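Local coordinates for protein gamma-glutamyltranspeptidase (Klebsiella pneumoniae subsp. pneumoniae, PDB 5HFT) that converts oxamate to oxalate in the degradation of uric acid and belongs to the gamma-glutamyltransferase family, at residues 95-100 and 254-259; 166-171 and 204-209. All blocks are in the same frame, centred on the assembly; numbering follows the deposited sequence.

After strands 28-30 and 34-37 the chain runs through helices 40-51 and 56-70 and then forms the antiparallel strand pair 80-86 and 93-97. Residues 95-100, at the end of strand 93-97, are met only much later by 254-259, so contact 1 closes a long, mostly helical loop of 153 residues. Contact 2 is nested inside it: 166-171 meets 204-209 after only 32 further residues, pairing strand 166-167, ahead of helix 170-178, with strand 205-206, ahead of helix 209-221. The centres of contact 1 and contact 2 are about 31 Å apart, on opposite sides of the chain's centre. Contact 1 ties strand 93-97 to the loop before strand 262-266.

Contact 1. Residues 95-100 and 254-259; sequences IDASGA and HRARRP
Arg257 lies alongside Asp96, both side chains pointing the same way, and runs on beyond it to the loop at Ser98. Its CB starts 3.7 Å from Asp96 O, and CG passes the same oxygen. With CG anti to the carbonyl carbon (chi1 -64°) and the chain extended from CG to NE, CD passes Asp96 OD2 at 4.1 Å and NE carries the guanidinium on toward Ser98. There NH1 makes a long salt bridge to Asp96 OD2, 3.6 Å, which reaches the guanidinium at its edge although the carboxylate plane is turned 89° from it. The same NH1 gives a weak hydrogen bond to Ser98 OG, 3.0 Å. Ser98 O sits over one face, close to CZ, at angles too poor for hydrogen bonds, and NH2 comes within 4.0 Å of Ala100 N without bonding it. Ser98 OG in turn bonds Asp96 OD1 on its syn side, so serine and arginine both bear on one carboxylate.

The backbones meet in a single antiparallel bridge, a hydrogen-bonded pair in which Arg257 N reaches Asp96 O at 2.9 Å and Asp96 N returns to Arg257 O. Strand 93-97 already pairs with 80-86 through Ile95 and Ala97, so the loop before strand 262-266 takes its other edge. Pro259 CD rests on Asp96 CB, while Ile95 CG2 meets Ala256 CB at 3.8 Å. At the far end the His254 ring edge faces Ser98 O in plane, with Tyr227 against the ring. A second protein chain of the assembly packs on Ser98, Ala100 and Arg257.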
loop_
_atom_site.group_PDB
_atom_site.type_symbol
_atom_site.label_atom_id
_atom_site.label_comp_id
_atom_site.label_asym_id
_atom_site.label_seq_id
_atom_site.Cartn_x
_atom_site.Cartn_y
_atom_site.Cartn_z
ATOM N N ILE A 95 2.607 4.093 10.482
ATOM C CA ILE A 95 1.981 2.872 10.971
ATOM C C ILE A 95 2.535 1.726 10.140
ATOM O O ILE A 95 2.256 1.636 8.941
ATOM C CB ILE A 95 0.456 2.912 10.870
ATOM C CG1 ILE A 95 -0.120 4.133 11.576
ATOM C CG2 ILE A 95 -0.118 1.645 11.471
ATOM C CD1 ILE A 95 -1.630 4.123 11.604
ATOM N N ASP A 96 3.334 0.868 10.758
ATOM C CA ASP A 96 3.803 -0.352 10.112
ATOM C C ASP A 96 2.827 -1.441 10.531
ATOM O O ASP A 96 2.923 -1.997 11.627
ATOM C CB ASP A 96 5.229 -0.689 10.535
ATOM C CG ASP A 96 5.751 -1.955 9.878
ATOM O OD1 ASP A 96 4.941 -2.699 9.299
ATOM O OD2 ASP A 96 6.963 -2.245 9.989
ATOM N N ALA A 97 1.877 -1.753 9.669
ATOM C CA ALA A 97 0.887 -2.759 10.034
ATOM C C ALA A 97 1.189 -4.085 9.345
ATOM O O ALA A 97 0.346 -4.641 8.653
ATOM C CB ALA A 97 -0.517 -2.248 9.704
ATOM N N SER A 98 2.405 -4.600 9.502
ATOM C CA SER A 98 2.793 -5.853 8.881
ATOM C C SER A 98 3.022 -6.922 9.946
ATOM O O SER A 98 3.628 -6.659 10.989
ATOM C CB SER A 98 4.029 -5.678 7.994
ATOM O OG SER A 98 5.189 -5.433 8.750
ATOM N N GLY A 99 2.543 -8.131 9.675
ATOM C CA GLY A 99 2.581 -9.191 10.664
ATOM C C GLY A 99 3.869 -9.986 10.680
ATOM O O GLY A 99 4.617 -10.033 9.710
ATOM N N ALA A 100 4.111 -10.627 11.818
ATOM C CA ALA A 100 5.299 -11.441 12.018
ATOM C C ALA A 100 5.042 -12.901 11.640
ATOM O O ALA A 100 3.898 -13.350 11.539
ATOM C CB ALA A 100 5.761 -11.344 13.471
ATOM N N HIS A 254 -0.575 -9.389 18.489
ATOM C CA HIS A 254 -0.100 -8.595 17.363
ATOM C C HIS A 254 -0.707 -7.202 17.368
ATOM O O HIS A 254 -1.930 -7.049 17.415
ATOM C CB HIS A 254 -0.394 -9.283 16.034
ATOM C CG HIS A 254 0.003 -8.459 14.853
ATOM N ND1 HIS A 254 -0.862 -7.590 14.222
ATOM C CD2 HIS A 254 1.188 -8.348 14.208
ATOM C CE1 HIS A 254 -0.229 -6.991 13.230
ATOM N NE2 HIS A 254 1.017 -7.430 13.200
ATOM N N ARG A 255 0.152 -6.190 17.296
ATOM C CA ARG A 255 -0.275 -4.801 17.160
ATOM C C ARG A 255 0.435 -4.165 15.968
ATOM O O ARG A 255 1.551 -4.552 15.609
ATOM C CB ARG A 255 0.008 -3.970 18.450
ATOM C CG ARG A 255 -0.960 -4.202 19.617
ATOM C CD ARG A 255 -2.214 -3.289 19.495
ATOM N NE ARG A 255 -3.330 -3.747 20.336
ATOM C CZ ARG A 255 -4.591 -3.336 20.200
ATOM N NH1 ARG A 255 -4.905 -2.469 19.249
ATOM N NH2 ARG A 255 -5.553 -3.809 20.990
ATOM N N ALA A 256 -0.230 -3.213 15.325
ATOM C CA ALA A 256 0.496 -2.389 14.366
ATOM C C ALA A 256 1.597 -1.628 15.096
ATOM O O ALA A 256 1.376 -1.077 16.180
ATOM C CB ALA A 256 -0.443 -1.413 13.657
ATOM N N ARG A 257 2.775 -1.578 14.480
ATOM C CA ARG A 257 3.917 -0.838 14.992
ATOM C C ARG A 257 3.801 0.639 14.633
ATOM O O ARG A 257 2.989 1.039 13.796
ATOM C CB ARG A 257 5.209 -1.406 14.420
ATOM C CG ARG A 257 5.477 -2.831 14.832
ATOM C CD ARG A 257 6.263 -3.589 13.776
ATOM N NE ARG A 257 5.971 -5.014 13.867
ATOM C CZ ARG A 257 5.898 -5.835 12.822
ATOM N NH1 ARG A 257 6.090 -5.365 11.593
ATOM N NH2 ARG A 257 5.624 -7.127 12.999
ATOM N N ARG A 258 4.582 1.472 15.313
ATOM C CA ARG A 258 4.621 2.905 15.025
ATOM C C ARG A 258 6.051 3.400 14.966
ATOM O O ARG A 258 6.493 4.142 15.844
ATOM C CB ARG A 258 3.823 3.701 16.054
ATOM C CG ARG A 258 2.371 3.287 16.112
ATOM C CD ARG A 258 1.537 4.257 15.330
ATOM N NE ARG A 258 1.856 5.606 15.753
ATOM C CZ ARG A 258 1.128 6.303 16.610
ATOM N NH1 ARG A 258 0.024 5.772 17.135
ATOM N NH2 ARG A 258 1.521 7.526 16.946
ATOM N N PRO A 259 6.796 3.033 13.929
ATOM C CA PRO A 259 8.157 3.536 13.789
ATOM C C PRO A 259 8.129 4.990 13.374
ATOM O O PRO A 259 7.093 5.548 13.001
ATOM C CB PRO A 259 8.753 2.679 12.675
ATOM C CG PRO A 259 7.607 2.330 11.852
ATOM C CD PRO A 259 6.438 2.153 12.805
#

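Contact 2. Residues 166-171 and 204-209; sequences IPVTAS and SRFRQP
Ile166 and Phe206 lie side by side and point the same way, with Ile166 CG1 4.2 Å from Phe206 CB and near the plane of the ring, at its edge. Phe206 has CG anti to its own N (chi1 178°), which leads the ring away from the neighbouring segment and onto Trp193 and Gln172. Val168 comes in at a slant to Phe206: its CG2 lies against Phe206 CB and also beside Ser204 OG, whose polar partner is Arg201 O.

Ile166 and Phe206 belong to a short two-stranded antiparallel sheet, 166-167 with 205-206, and Val168 and Ser204 continue the pairing just beyond it. Ile166 and Phe206 form its hydrogen-bonded pair, Ile166 N to Phe206 O at 2.8 Å and Phe206 N to Ile166 O at 3.1 Å. Pro167 and Arg205, the non-hydrogen-bonded pair, are both exposed and point from the other face; Arg205 NE bonds Asp164 O. Val168 N gives a fairly straight bond, 164° at the hydrogen, to Ser204 O, 2.9 Å away. Thr169 then stands at the N-cap of helix 170-178. On the face that carries Ile166 and Phe206, Ile166 packs on Val69 and Val70 of helix 56-70.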
loop_
_atom_site.group_PDB
_atom_site.type_symbol
_atom_site.label_atom_id
_atom_site.label_comp_id
_atom_site.label_asym_id
_atom_site.label_seq_id
_atom_site.Cartn_x
_atom_site.Cartn_y
_atom_site.Cartn_z
ATOM N N ILE A 166 -19.110 -7.050 -7.631
ATOM C CA ILE A 166 -18.255 -6.008 -8.186
ATOM C C ILE A 166 -18.239 -6.198 -9.694
ATOM O O ILE A 166 -18.513 -7.302 -10.203
ATOM C CB ILE A 166 -16.821 -6.057 -7.607
ATOM C CG1 ILE A 166 -16.139 -7.391 -7.949
ATOM C CG2 ILE A 166 -16.848 -5.815 -6.117
ATOM C CD1 ILE A 166 -14.629 -7.362 -7.943
ATOM N N PRO A 167 -17.927 -5.148 -10.442
ATOM C CA PRO A 167 -17.602 -5.341 -11.860
ATOM C C PRO A 167 -16.224 -5.966 -11.953
ATOM O O PRO A 167 -15.247 -5.375 -11.488
ATOM C CB PRO A 167 -17.625 -3.919 -12.433
ATOM C CG PRO A 167 -18.346 -3.081 -11.382
ATOM C CD PRO A 167 -18.040 -3.725 -10.077
ATOM N N VAL A 168 -16.146 -7.179 -12.508
ATOM C CA VAL A 168 -14.838 -7.828 -12.573
ATOM C C VAL A 168 -13.896 -6.928 -13.350
ATOM O O VAL A 168 -14.157 -6.558 -14.498
ATOM C CB VAL A 168 -14.933 -9.237 -13.178
ATOM C CG1 VAL A 168 -13.553 -9.862 -13.327
ATOM C CG2 VAL A 168 -15.733 -10.109 -12.284
ATOM N N THR A 169 -12.826 -6.517 -12.703
ATOM C CA THR A 169 -11.778 -5.842 -13.437
ATOM C C THR A 169 -11.086 -6.800 -14.405
ATOM O O THR A 169 -11.068 -8.020 -14.228
ATOM C CB THR A 169 -10.792 -5.221 -12.453
ATOM O OG1 THR A 169 -10.625 -6.125 -11.346
ATOM C CG2 THR A 169 -11.307 -3.865 -11.979
ATOM N N ALA A 170 -10.484 -6.216 -15.431
ATOM C CA ALA A 170 -9.744 -7.014 -16.385
ATOM C C ALA A 170 -8.477 -7.570 -15.756
ATOM O O ALA A 170 -8.066 -8.695 -16.071
ATOM C CB ALA A 170 -9.422 -6.192 -17.628
ATOM N N SER A 171 -7.837 -6.808 -14.866
ATOM C CA SER A 171 -6.601 -7.328 -14.282
ATOM C C SER A 171 -6.881 -8.463 -13.296
ATOM O O SER A 171 -6.078 -9.395 -13.195
ATOM C CB SER A 171 -5.795 -6.210 -13.615
ATOM O OG SER A 171 -6.514 -5.633 -12.552
ATOM N N SER A 204 -18.202 -8.791 -15.798
ATOM C CA SER A 204 -19.249 -9.596 -15.183
ATOM C C SER A 204 -19.402 -9.240 -13.713
ATOM O O SER A 204 -18.491 -8.708 -13.078
ATOM C CB SER A 204 -18.935 -11.092 -15.283
ATOM O OG SER A 204 -17.660 -11.371 -14.716
ATOM N N ARG A 205 -20.571 -9.563 -13.171
ATOM C CA ARG A 205 -20.827 -9.364 -11.754
ATOM C C ARG A 205 -20.217 -10.527 -10.984
ATOM O O ARG A 205 -20.444 -11.690 -11.331
ATOM C CB ARG A 205 -22.331 -9.259 -11.484
ATOM C CG ARG A 205 -22.688 -8.817 -10.061
ATOM C CD ARG A 205 -24.068 -8.201 -10.020
ATOM N NE ARG A 205 -24.253 -7.255 -8.912
ATOM C CZ ARG A 205 -24.979 -6.145 -9.013
ATOM N NH1 ARG A 205 -25.125 -5.321 -7.974
ATOM N NH2 ARG A 205 -25.540 -5.851 -10.181
ATOM N N PHE A 206 -19.415 -10.215 -9.966
ATOM C CA PHE A 206 -18.670 -11.216 -9.205
ATOM C C PHE A 206 -18.937 -10.966 -7.729
ATOM O O PHE A 206 -18.752 -9.844 -7.248
ATOM C CB PHE A 206 -17.173 -11.141 -9.506
ATOM C CG PHE A 206 -16.335 -12.115 -8.732
ATOM C CD1 PHE A 206 -16.309 -13.458 -9.093
ATOM C CD2 PHE A 206 -15.524 -11.688 -7.687
ATOM C CE1 PHE A 206 -15.527 -14.364 -8.404
ATOM C CE2 PHE A 206 -14.740 -12.580 -6.990
ATOM C CZ PHE A 206 -14.742 -13.941 -7.356
ATOM N N ARG A 207 -19.418 -11.995 -7.033
ATOM C CA ARG A 207 -19.801 -11.921 -5.631
ATOM C C ARG A 207 -18.712 -12.542 -4.776
ATOM O O ARG A 207 -17.780 -13.166 -5.273
ATOM C CB ARG A 207 -21.151 -12.620 -5.375
ATOM C CG ARG A 207 -22.368 -11.768 -5.725
ATOM C CD ARG A 207 -23.653 -12.554 -5.812
ATOM N NE ARG A 207 -24.839 -11.693 -5.711
ATOM C CZ ARG A 207 -25.549 -11.241 -6.751
ATOM N NH1 ARG A 207 -25.192 -11.543 -7.997
ATOM N NH2 ARG A 207 -26.617 -10.473 -6.549
ATOM N N GLN A 208 -18.764 -12.245 -3.494
ATOM C CA GLN A 208 -17.878 -12.860 -2.510
ATOM C C GLN A 208 -18.729 -13.038 -1.270
ATOM O O GLN A 208 -18.667 -12.237 -0.328
ATOM C CB GLN A 208 -16.621 -12.025 -2.238
ATOM C CG GLN A 208 -15.594 -12.002 -3.373
ATOM C CD GLN A 208 -14.360 -11.144 -3.049
ATOM O OE1 GLN A 208 -14.007 -10.224 -3.786
ATOM N NE2 GLN A 208 -13.698 -11.464 -1.943
ATOM N N PRO A 209 -19.588 -14.057 -1.255
ATOM C CA PRO A 209 -20.522 -14.195 -0.134
ATOM C C PRO A 209 -19.807 -14.502 1.158
ATOM O O PRO A 209 -20.298 -14.123 2.229
ATOM C CB PRO A 209 -21.427 -15.360 -0.564
ATOM C CG PRO A 209 -21.084 -15.628 -1.988
ATOM C CD PRO A 209 -19.690 -15.179 -2.191
#